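Side-chain contacts in tetraacyldisaccharide 4'-kinase (Aquifex aeolicus, PDB 4EHX), which transfers the gamma-phosphate of ATP to the 4'-position of a tetraacyldisaccharide 1-phosphate, forming lipid IVA in the last step of that pathway: residues D159-L164 with E189-E194; T52-Y57 with L150-L155. One frame throughout, in Å; residues are numbered along the deposited sequence.

Contact 1. Residues D159-L164 with E189-E194; sequences DLKDRL and EVEPFE
The phenyl ring of Phe193 meets Leu160 through a single methyl: CD1 comes in obliquely at the CD2-CE2 side of the ring and stops 3.9 Å from Phe193 CE2. Leu160 reaches on to Phe195 as well. A chi1 of 73° sets CG of Phe193 between the backbone N and the carbonyl carbon, and from there CE2 meets the leucine methyl. The second flat group, the carboxylate of Glu191, has OE2 as its nearest atom to Lys161. The lysine chain bends about its CG-CD bond (chi3 -72°) and brings NZ to 4.0 Å from Glu191 OE2, beyond a salt bridge and somewhat out of the carboxylate plane. Farther along the same segment, Asp162 OD1 takes the N-H of Arg163 at 2.6 Å through its anti lone pair and also receives the N-H of Asn169, bonds that fix the turn after the helix without involving 189-194. No hydrogen bond joins the two segments. Between them there is one apolar touch and perhaps a weak electrostatic attraction, consistent with a modest interface of 99 Å² in which Lys161 is exposed; Lys157 of the same helix adds packing on Glu191 and Phe193.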
ATOM      1  N   ASP A 159     -11.051   7.216  -9.738  1.00 32.97           N
ATOM      2  CA  ASP A 159     -10.800   6.116 -10.686  1.00 33.07           C
ATOM      3  C   ASP A 159     -11.921   5.981 -11.711  1.00 36.23           C
ATOM      4  O   ASP A 159     -11.665   5.722 -12.893  1.00 36.63           O
ATOM      5  CB  ASP A 159     -10.647   4.779  -9.952  1.00 29.85           C
ATOM      6  CG  ASP A 159      -9.381   4.700  -9.113  1.00 34.62           C
ATOM      7  OD1 ASP A 159      -8.386   5.376  -9.460  1.00 31.25           O
ATOM      8  OD2 ASP A 159      -9.369   3.944  -8.111  1.00 32.06           O
ATOM      9  N   LEU A 160     -13.164   6.135 -11.256  1.00 31.91           N
ATOM     10  CA  LEU A 160     -14.332   5.948 -12.127  1.00 35.66           C
ATOM     11  C   LEU A 160     -14.413   6.984 -13.244  1.00 43.68           C
ATOM     12  O   LEU A 160     -15.105   6.779 -14.246  1.00 43.06           O
ATOM     13  CB  LEU A 160     -15.623   5.980 -11.307  1.00 41.62           C
ATOM     14  CG  LEU A 160     -15.804   4.886 -10.254  1.00 43.03           C
ATOM     15  CD1 LEU A 160     -17.095   5.106  -9.490  1.00 48.52           C
ATOM     16  CD2 LEU A 160     -15.797   3.511 -10.905  1.00 44.06           C
ATOM     17  N   LYS A 161     -13.702   8.093 -13.075  1.00 40.22           N
ATOM     18  CA  LYS A 161     -13.717   9.153 -14.074  1.00 46.40           C
ATOM     19  C   LYS A 161     -12.416   9.209 -14.866  1.00 43.68           C
ATOM     20  O   LYS A 161     -12.249  10.076 -15.714  1.00 45.69           O
ATOM     21  CB  LYS A 161     -13.961  10.504 -13.395  1.00 53.90           C
ATOM     22  CG  LYS A 161     -15.219  10.548 -12.536  1.00 71.45           C
ATOM     23  CD  LYS A 161     -15.319  11.837 -11.722  1.00 76.46           C
ATOM     24  CE  LYS A 161     -14.303  11.866 -10.591  1.00 75.96           C
ATOM     25  NZ  LYS A 161     -14.561  12.974  -9.630  1.00 75.20           N
ATOM     26  N   ASP A 162     -11.501   8.281 -14.589  1.00 37.33           N
ATOM     27  CA  ASP A 162     -10.134   8.362 -15.096  1.00 35.86           C
ATOM     28  C   ASP A 162      -9.960   7.652 -16.447  1.00 38.22           C
ATOM     29  O   ASP A 162     -10.900   7.070 -16.982  1.00 36.22           O
ATOM     30  CB  ASP A 162      -9.178   7.762 -14.058  1.00 36.69           C
ATOM     31  CG  ASP A 162      -7.815   8.444 -14.041  1.00 43.65           C
ATOM     32  OD1 ASP A 162      -7.334   8.852 -15.115  1.00 38.03           O
ATOM     33  OD2 ASP A 162      -7.223   8.573 -12.943  1.00 44.06           O
ATOM     34  N   ARG A 163      -8.744   7.701 -16.982  1.00 37.77           N
ATOM     35  CA  ARG A 163      -8.435   7.112 -18.280  1.00 43.48           C
ATOM     36  C   ARG A 163      -7.172   6.262 -18.197  1.00 35.69           C
ATOM     37  O   ARG A 163      -6.368   6.418 -17.282  1.00 31.74           O
ATOM     38  CB  ARG A 163      -8.236   8.212 -19.327  1.00 37.88           C
ATOM     39  CG  ARG A 163      -9.481   9.037 -19.625  1.00 58.01           C
ATOM     40  CD  ARG A 163      -9.159  10.196 -20.558  1.00 74.65           C
ATOM     41  NE  ARG A 163      -8.139  11.079 -19.995  1.00 89.47           N
ATOM     42  CZ  ARG A 163      -7.773  12.244 -20.525  1.00 96.63           C
ATOM     43  NH1 ARG A 163      -8.344  12.683 -21.640  1.00 92.48           N
ATOM     44  NH2 ARG A 163      -6.834  12.973 -19.937  1.00101.52           N
ATOM     45  N   LEU A 164      -6.988   5.372 -19.165  1.00 33.41           N
ATOM     46  CA  LEU A 164      -5.774   4.571 -19.229  1.00 26.45           C
ATOM     47  C   LEU A 164      -4.519   5.434 -19.346  1.00 25.89           C
ATOM     48  O   LEU A 164      -4.517   6.451 -20.033  1.00 30.09           O
ATOM     49  CB  LEU A 164      -5.831   3.606 -20.421  1.00 26.00           C
ATOM     50  CG  LEU A 164      -6.632   2.331 -20.154  1.00 39.76           C
ATOM     51  CD1 LEU A 164      -6.977   1.616 -21.447  1.00 58.68           C
ATOM     52  CD2 LEU A 164      -5.856   1.426 -19.228  1.00 32.30           C
ATOM     53  N   GLU A 189     -13.632   9.510   3.384  1.00 30.19           N
ATOM     54  CA  GLU A 189     -13.517  10.620   4.332  1.00 38.78           C
ATOM     55  C   GLU A 189     -13.363  11.972   3.635  1.00 42.09           C
ATOM     56  O   GLU A 189     -13.507  13.016   4.265  1.00 38.92           O
ATOM     57  CB  GLU A 189     -12.372  10.384   5.334  1.00 38.92           C
ATOM     58  CG  GLU A 189     -10.963  10.542   4.775  1.00 34.48           C
ATOM     59  CD  GLU A 189     -10.482   9.316   4.010  1.00 40.93           C
ATOM     60  OE1 GLU A 189     -11.142   8.260   4.090  1.00 37.69           O
ATOM     61  OE2 GLU A 189      -9.439   9.403   3.327  1.00 36.16           O
ATOM     62  N   VAL A 190     -13.086  11.959   2.334  1.00 41.39           N
ATOM     63  CA  VAL A 190     -12.931  13.213   1.590  1.00 46.79           C
ATOM     64  C   VAL A 190     -13.605  13.256   0.221  1.00 46.09           C
ATOM     65  O   VAL A 190     -13.892  14.333  -0.293  1.00 41.09           O
ATOM     66  CB  VAL A 190     -11.449  13.541   1.304  1.00 52.60           C
ATOM     67  CG1 VAL A 190     -10.768  12.370   0.640  1.00 42.18           C
ATOM     68  CG2 VAL A 190     -11.341  14.777   0.431  1.00 64.66           C
ATOM     69  N   GLU A 191     -13.846  12.089  -0.373  1.00 36.06           N
ATOM     70  CA  GLU A 191     -14.576  12.016  -1.635  1.00 45.22           C
ATOM     71  C   GLU A 191     -15.525  10.837  -1.557  1.00 44.79           C
ATOM     72  O   GLU A 191     -15.332   9.828  -2.245  1.00 38.51           O
ATOM     73  CB  GLU A 191     -13.701  11.879  -2.881  1.00 50.93           C
ATOM     74  CG  GLU A 191     -13.285  13.194  -3.504  1.00 71.05           C
ATOM     75  CD  GLU A 191     -12.892  13.036  -4.960  1.00 83.08           C
ATOM     76  OE1 GLU A 191     -11.774  13.455  -5.330  1.00 83.52           O
ATOM     77  OE2 GLU A 191     -13.704  12.491  -5.738  1.00 91.25           O
ATOM     78  N   PRO A 192     -16.569  10.962  -0.731  1.00 43.80           N
ATOM     79  CA  PRO A 192     -17.502   9.857  -0.508  1.00 40.10           C
ATOM     80  C   PRO A 192     -18.212   9.512  -1.799  1.00 41.28           C
ATOM     81  O   PRO A 192     -18.504  10.410  -2.590  1.00 42.61           O
ATOM     82  CB  PRO A 192     -18.528  10.442   0.473  1.00 41.30           C
ATOM     83  CG  PRO A 192     -17.945  11.731   0.964  1.00 48.66           C
ATOM     84  CD  PRO A 192     -17.016  12.212  -0.093  1.00 48.41           C
ATOM     85  N   PHE A 193     -18.504   8.235  -2.005  1.00 35.62           N
ATOM     86  CA  PHE A 193     -19.260   7.835  -3.184  1.00 43.27           C
ATOM     87  C   PHE A 193     -19.846   6.453  -3.019  1.00 40.29           C
ATOM     88  O   PHE A 193     -19.432   5.693  -2.150  1.00 40.56           O
ATOM     89  CB  PHE A 193     -18.392   7.898  -4.453  1.00 40.85           C
ATOM     90  CG  PHE A 193     -17.355   6.799  -4.558  1.00 35.88           C
ATOM     91  CD1 PHE A 193     -16.219   6.815  -3.760  1.00 31.30           C
ATOM     92  CD2 PHE A 193     -17.504   5.770  -5.484  1.00 36.43           C
ATOM     93  CE1 PHE A 193     -15.260   5.812  -3.867  1.00 30.27           C
ATOM     94  CE2 PHE A 193     -16.551   4.763  -5.607  1.00 37.15           C
ATOM     95  CZ  PHE A 193     -15.421   4.783  -4.799  1.00 34.03           C
ATOM     96  N   GLU A 194     -20.799   6.129  -3.883  1.00 37.19           N
ATOM     97  CA  GLU A 194     -21.402   4.809  -3.917  1.00 44.43           C
ATOM     98  C   GLU A 194     -21.069   4.169  -5.253  1.00 45.01           C
ATOM     99  O   GLU A 194     -20.874   4.858  -6.253  1.00 46.45           O
ATOM    100  CB  GLU A 194     -22.921   4.919  -3.767  1.00 50.98           C
ATOM    101  CG  GLU A 194     -23.380   5.727  -2.560  1.00 65.53           C
ATOM    102  CD  GLU A 194     -23.366   4.927  -1.270  1.00 68.39           C
ATOM    103  OE1 GLU A 194     -23.155   3.695  -1.333  1.00 65.02           O
ATOM    104  OE2 GLU A 194     -23.576   5.533  -0.193  1.00 60.03           O
TER

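Contact 2. Residues T52-Y57 with L150-L155; sequences TSFVMY and LNILLL
Phe54 lays one face of its ring against Leu154 CD1 and turns an edge to Ile152, filling the gap between helix 51-61 and strand 150-156. This is the core of the P-loop NTPase fold: the helix that starts at the end of the predicted ATP-binding segment, Ser45 to Thr52, packs on the parallel strands at the centre of the domain. Strand 150-156 runs beside strand 38-43, which leads into that segment, and Val41 of the latter touches both Phe54 and Leu154.

The phenylalanine reaches from the helix to the strand because its CG stands anti to the backbone N (chi1 -172°). Its near end rests on Leu154, with CB 4.0 Å from Leu154 CD2. Farther out, the side chains of Phe54 and Ile152 cross at about a right angle. Since alternate residues of a strand face the same way, Ile152 and Leu154 present their branches together, and the aromatic ring fits against both. Val184 of strand 182-186, the neighbour on the flank away from strand 38-43, touches both of these residues.

All three side chains are buried and wholly apolar, and no hydrogen bond crosses between the two segments; the 147 Å² buried, both sides summed, comes almost wholly from these three. Two polar side chains of the helix bond away from the interface: Ser53 OG to Arg206 NH1, and Tyr57 OH to Glu303 OE1. At the far rim of the ring one carbon, Phe54 CE2, meets two branches of the isoleucine, with Ile152 CD1 at 3.9 Å and Ile152 CG2 at 4.0 Å.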
ATOM      1  N   THR A  52      -1.811   0.625   1.137  1.00 20.21           N
ATOM      2  CA  THR A  52      -0.936   0.357   2.280  1.00 26.10           C
ATOM      3  C   THR A  52      -1.756   0.278   3.568  1.00 28.64           C
ATOM      4  O   THR A  52      -1.627  -0.682   4.338  1.00 23.26           O
ATOM      5  CB  THR A  52       0.179   1.419   2.408  1.00 28.09           C
ATOM      6  OG1 THR A  52       0.933   1.451   1.192  1.00 34.83           O
ATOM      7  CG2 THR A  52       1.125   1.077   3.553  1.00 29.52           C
ATOM      8  N   SER A  53      -2.604   1.277   3.801  1.00 21.49           N
ATOM      9  CA  SER A  53      -3.485   1.249   4.973  1.00 23.90           C
ATOM     10  C   SER A  53      -4.362   0.006   5.004  1.00 19.45           C
ATOM     11  O   SER A  53      -4.574  -0.598   6.065  1.00 19.73           O
ATOM     12  CB  SER A  53      -4.373   2.501   5.039  1.00 21.70           C
ATOM     13  OG  SER A  53      -3.600   3.655   5.254  1.00 29.54           O
ATOM     14  N   PHE A  54      -4.897  -0.385   3.852  1.00 18.61           N
ATOM     15  CA  PHE A  54      -5.767  -1.541   3.836  1.00 17.58           C
ATOM     16  C   PHE A  54      -5.005  -2.827   4.135  1.00 19.26           C
ATOM     17  O   PHE A  54      -5.520  -3.713   4.812  1.00 21.78           O
ATOM     18  CB  PHE A  54      -6.547  -1.681   2.512  1.00 17.82           C
ATOM     19  CG  PHE A  54      -7.584  -2.749   2.573  1.00 19.73           C
ATOM     20  CD1 PHE A  54      -8.813  -2.510   3.193  1.00 23.17           C
ATOM     21  CD2 PHE A  54      -7.323  -4.010   2.069  1.00 16.43           C
ATOM     22  CE1 PHE A  54      -9.770  -3.512   3.294  1.00 22.73           C
ATOM     23  CE2 PHE A  54      -8.265  -5.015   2.179  1.00 19.09           C
ATOM     24  CZ  PHE A  54      -9.494  -4.766   2.784  1.00 25.94           C
ATOM     25  N   VAL A  55      -3.785  -2.950   3.617  1.00 25.04           N
ATOM     26  CA  VAL A  55      -2.978  -4.132   3.930  1.00 21.02           C
ATOM     27  C   VAL A  55      -2.763  -4.260   5.441  1.00 21.80           C
ATOM     28  O   VAL A  55      -2.915  -5.345   6.011  1.00 22.21           O
ATOM     29  CB  VAL A  55      -1.616  -4.128   3.168  1.00 21.11           C
ATOM     30  CG1 VAL A  55      -0.745  -5.256   3.655  1.00 24.82           C
ATOM     31  CG2 VAL A  55      -1.872  -4.254   1.660  1.00 22.95           C
ATOM     32  N   MET A  56      -2.423  -3.152   6.096  1.00 18.50           N
ATOM     33  CA  MET A  56      -2.232  -3.158   7.554  1.00 19.28           C
ATOM     34  C   MET A  56      -3.510  -3.596   8.255  1.00 24.52           C
ATOM     35  O   MET A  56      -3.493  -4.401   9.186  1.00 23.06           O
ATOM     36  CB  MET A  56      -1.854  -1.762   8.045  1.00 24.45           C
ATOM     37  CG  MET A  56      -0.488  -1.279   7.564  1.00 32.47           C
ATOM     38  SD  MET A  56      -0.305   0.507   7.833  1.00 32.06           S
ATOM     39  CE  MET A  56      -0.315   0.545   9.626  1.00 33.05           C
ATOM     40  N   TYR A  57      -4.623  -3.032   7.805  1.00 20.57           N
ATOM     41  CA  TYR A  57      -5.933  -3.344   8.355  1.00 21.03           C
ATOM     42  C   TYR A  57      -6.274  -4.828   8.196  1.00 21.51           C
ATOM     43  O   TYR A  57      -6.719  -5.490   9.139  1.00 19.96           O
ATOM     44  CB  TYR A  57      -6.986  -2.467   7.676  1.00 22.55           C
ATOM     45  CG  TYR A  57      -8.394  -2.930   7.931  1.00 24.89           C
ATOM     46  CD1 TYR A  57      -9.066  -2.571   9.099  1.00 23.44           C
ATOM     47  CD2 TYR A  57      -9.060  -3.720   7.000  1.00 23.00           C
ATOM     48  CE1 TYR A  57     -10.368  -3.005   9.333  1.00 30.08           C
ATOM     49  CE2 TYR A  57     -10.353  -4.151   7.219  1.00 25.23           C
ATOM     50  CZ  TYR A  57     -11.001  -3.797   8.387  1.00 30.21           C
ATOM     51  OH  TYR A  57     -12.282  -4.244   8.591  1.00 27.03           O
ATOM     52  N   LEU A 150      -9.144 -14.747  -2.671  1.00 20.48           N
ATOM     53  CA  LEU A 150      -9.973 -13.580  -2.428  1.00 19.39           C
ATOM     54  C   LEU A 150      -9.303 -12.384  -3.080  1.00 21.38           C
ATOM     55  O   LEU A 150      -8.230 -11.942  -2.643  1.00 20.71           O
ATOM     56  CB  LEU A 150     -10.150 -13.342  -0.921  1.00 22.08           C
ATOM     57  CG  LEU A 150     -11.014 -12.137  -0.497  1.00 23.88           C
ATOM     58  CD1 LEU A 150     -12.408 -12.195  -1.124  1.00 21.49           C
ATOM     59  CD2 LEU A 150     -11.130 -12.051   1.019  1.00 23.79           C
ATOM     60  N   ASN A 151      -9.946 -11.866  -4.125  1.00 20.29           N
ATOM     61  CA  ASN A 151      -9.377 -10.814  -4.955  1.00 22.03           C
ATOM     62  C   ASN A 151     -10.006  -9.491  -4.567  1.00 22.90           C
ATOM     63  O   ASN A 151     -11.132  -9.200  -4.966  1.00 20.82           O
ATOM     64  CB  ASN A 151      -9.653 -11.119  -6.438  1.00 16.30           C
ATOM     65  CG  ASN A 151      -8.668 -10.440  -7.351  1.00 19.74           C
ATOM     66  OD1 ASN A 151      -7.600 -10.022  -6.915  1.00 21.24           O
ATOM     67  ND2 ASN A 151      -9.013 -10.327  -8.627  1.00 19.59           N
ATOM     68  N   ILE A 152      -9.293  -8.702  -3.774  1.00 18.63           N
ATOM     69  CA  ILE A 152      -9.844  -7.460  -3.245  1.00 17.15           C
ATOM     70  C   ILE A 152      -9.349  -6.277  -4.059  1.00 18.98           C
ATOM     71  O   ILE A 152      -8.143  -6.073  -4.211  1.00 18.67           O
ATOM     72  CB  ILE A 152      -9.463  -7.252  -1.781  1.00 20.50           C
ATOM     73  CG1 ILE A 152      -9.934  -8.447  -0.941  1.00 20.93           C
ATOM     74  CG2 ILE A 152     -10.094  -5.936  -1.264  1.00 19.25           C
ATOM     75  CD1 ILE A 152      -9.524  -8.358   0.573  1.00 17.30           C
ATOM     76  N   LEU A 153     -10.286  -5.505  -4.597  1.00 20.47           N
ATOM     77  CA  LEU A 153      -9.935  -4.359  -5.420  1.00 17.77           C
ATOM     78  C   LEU A 153     -10.360  -3.084  -4.734  1.00 19.51           C
ATOM     79  O   LEU A 153     -11.528  -2.926  -4.362  1.00 21.12           O
ATOM     80  CB  LEU A 153     -10.647  -4.437  -6.774  1.00 18.89           C
ATOM     81  CG  LEU A 153     -10.380  -3.243  -7.704  1.00 21.27           C
ATOM     82  CD1 LEU A 153      -8.932  -3.232  -8.170  1.00 21.32           C
ATOM     83  CD2 LEU A 153     -11.355  -3.249  -8.923  1.00 25.38           C
ATOM     84  N   LEU A 154      -9.417  -2.165  -4.586  1.00 19.73           N
ATOM     85  CA  LEU A 154      -9.721  -0.847  -4.021  1.00 19.27           C
ATOM     86  C   LEU A 154     -10.021   0.103  -5.154  1.00 22.54           C
ATOM     87  O   LEU A 154      -9.301   0.118  -6.162  1.00 24.54           O
ATOM     88  CB  LEU A 154      -8.530  -0.310  -3.220  1.00 18.92           C
ATOM     89  CG  LEU A 154      -8.433  -0.769  -1.758  1.00 24.62           C
ATOM     90  CD1 LEU A 154      -8.430  -2.286  -1.636  1.00 22.11           C
ATOM     91  CD2 LEU A 154      -7.162  -0.179  -1.131  1.00 22.43           C
ATOM     92  N   LEU A 155     -11.069   0.898  -4.975  1.00 23.21           N
ATOM     93  CA  LEU A 155     -11.497   1.883  -5.961  1.00 27.50           C
ATOM     94  C   LEU A 155     -11.746   3.210  -5.280  1.00 33.04           C
ATOM     95  O   LEU A 155     -12.472   3.262  -4.289  1.00 28.04           O
ATOM     96  CB  LEU A 155     -12.823   1.457  -6.587  1.00 28.06           C
ATOM     97  CG  LEU A 155     -12.944   0.591  -7.836  1.00 46.40           C
ATOM     98  CD1 LEU A 155     -14.421   0.563  -8.193  1.00 49.79           C
ATOM     99  CD2 LEU A 155     -12.113   1.123  -9.009  1.00 37.58           C
TER

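Overall arrangement
Strand 150-156 connects the two contacts: contact 2 packs along it, and helix 157-160, which opens contact 1, follows directly in the chain. Their centres lie 16 Å apart, yet they touch, with Phe193 CZ 3.4 Å from Leu155 O and Leu160 CD2 4.2 Å from Leu155 CD1. Contact 2 is buried, about 8 Å from the centre of the chain, whereas contact 1 sits near the surface, its centre about 18 Å from that of the chain. Contact 2 includes Thr52 of the predicted ATP site. Contact 1 lies near that site through Asp159 in its helix segment, whose OD1 hydrogen-bonds Ser45 OG; the side chain of Leu160 is about 10 Å from that of Ser45.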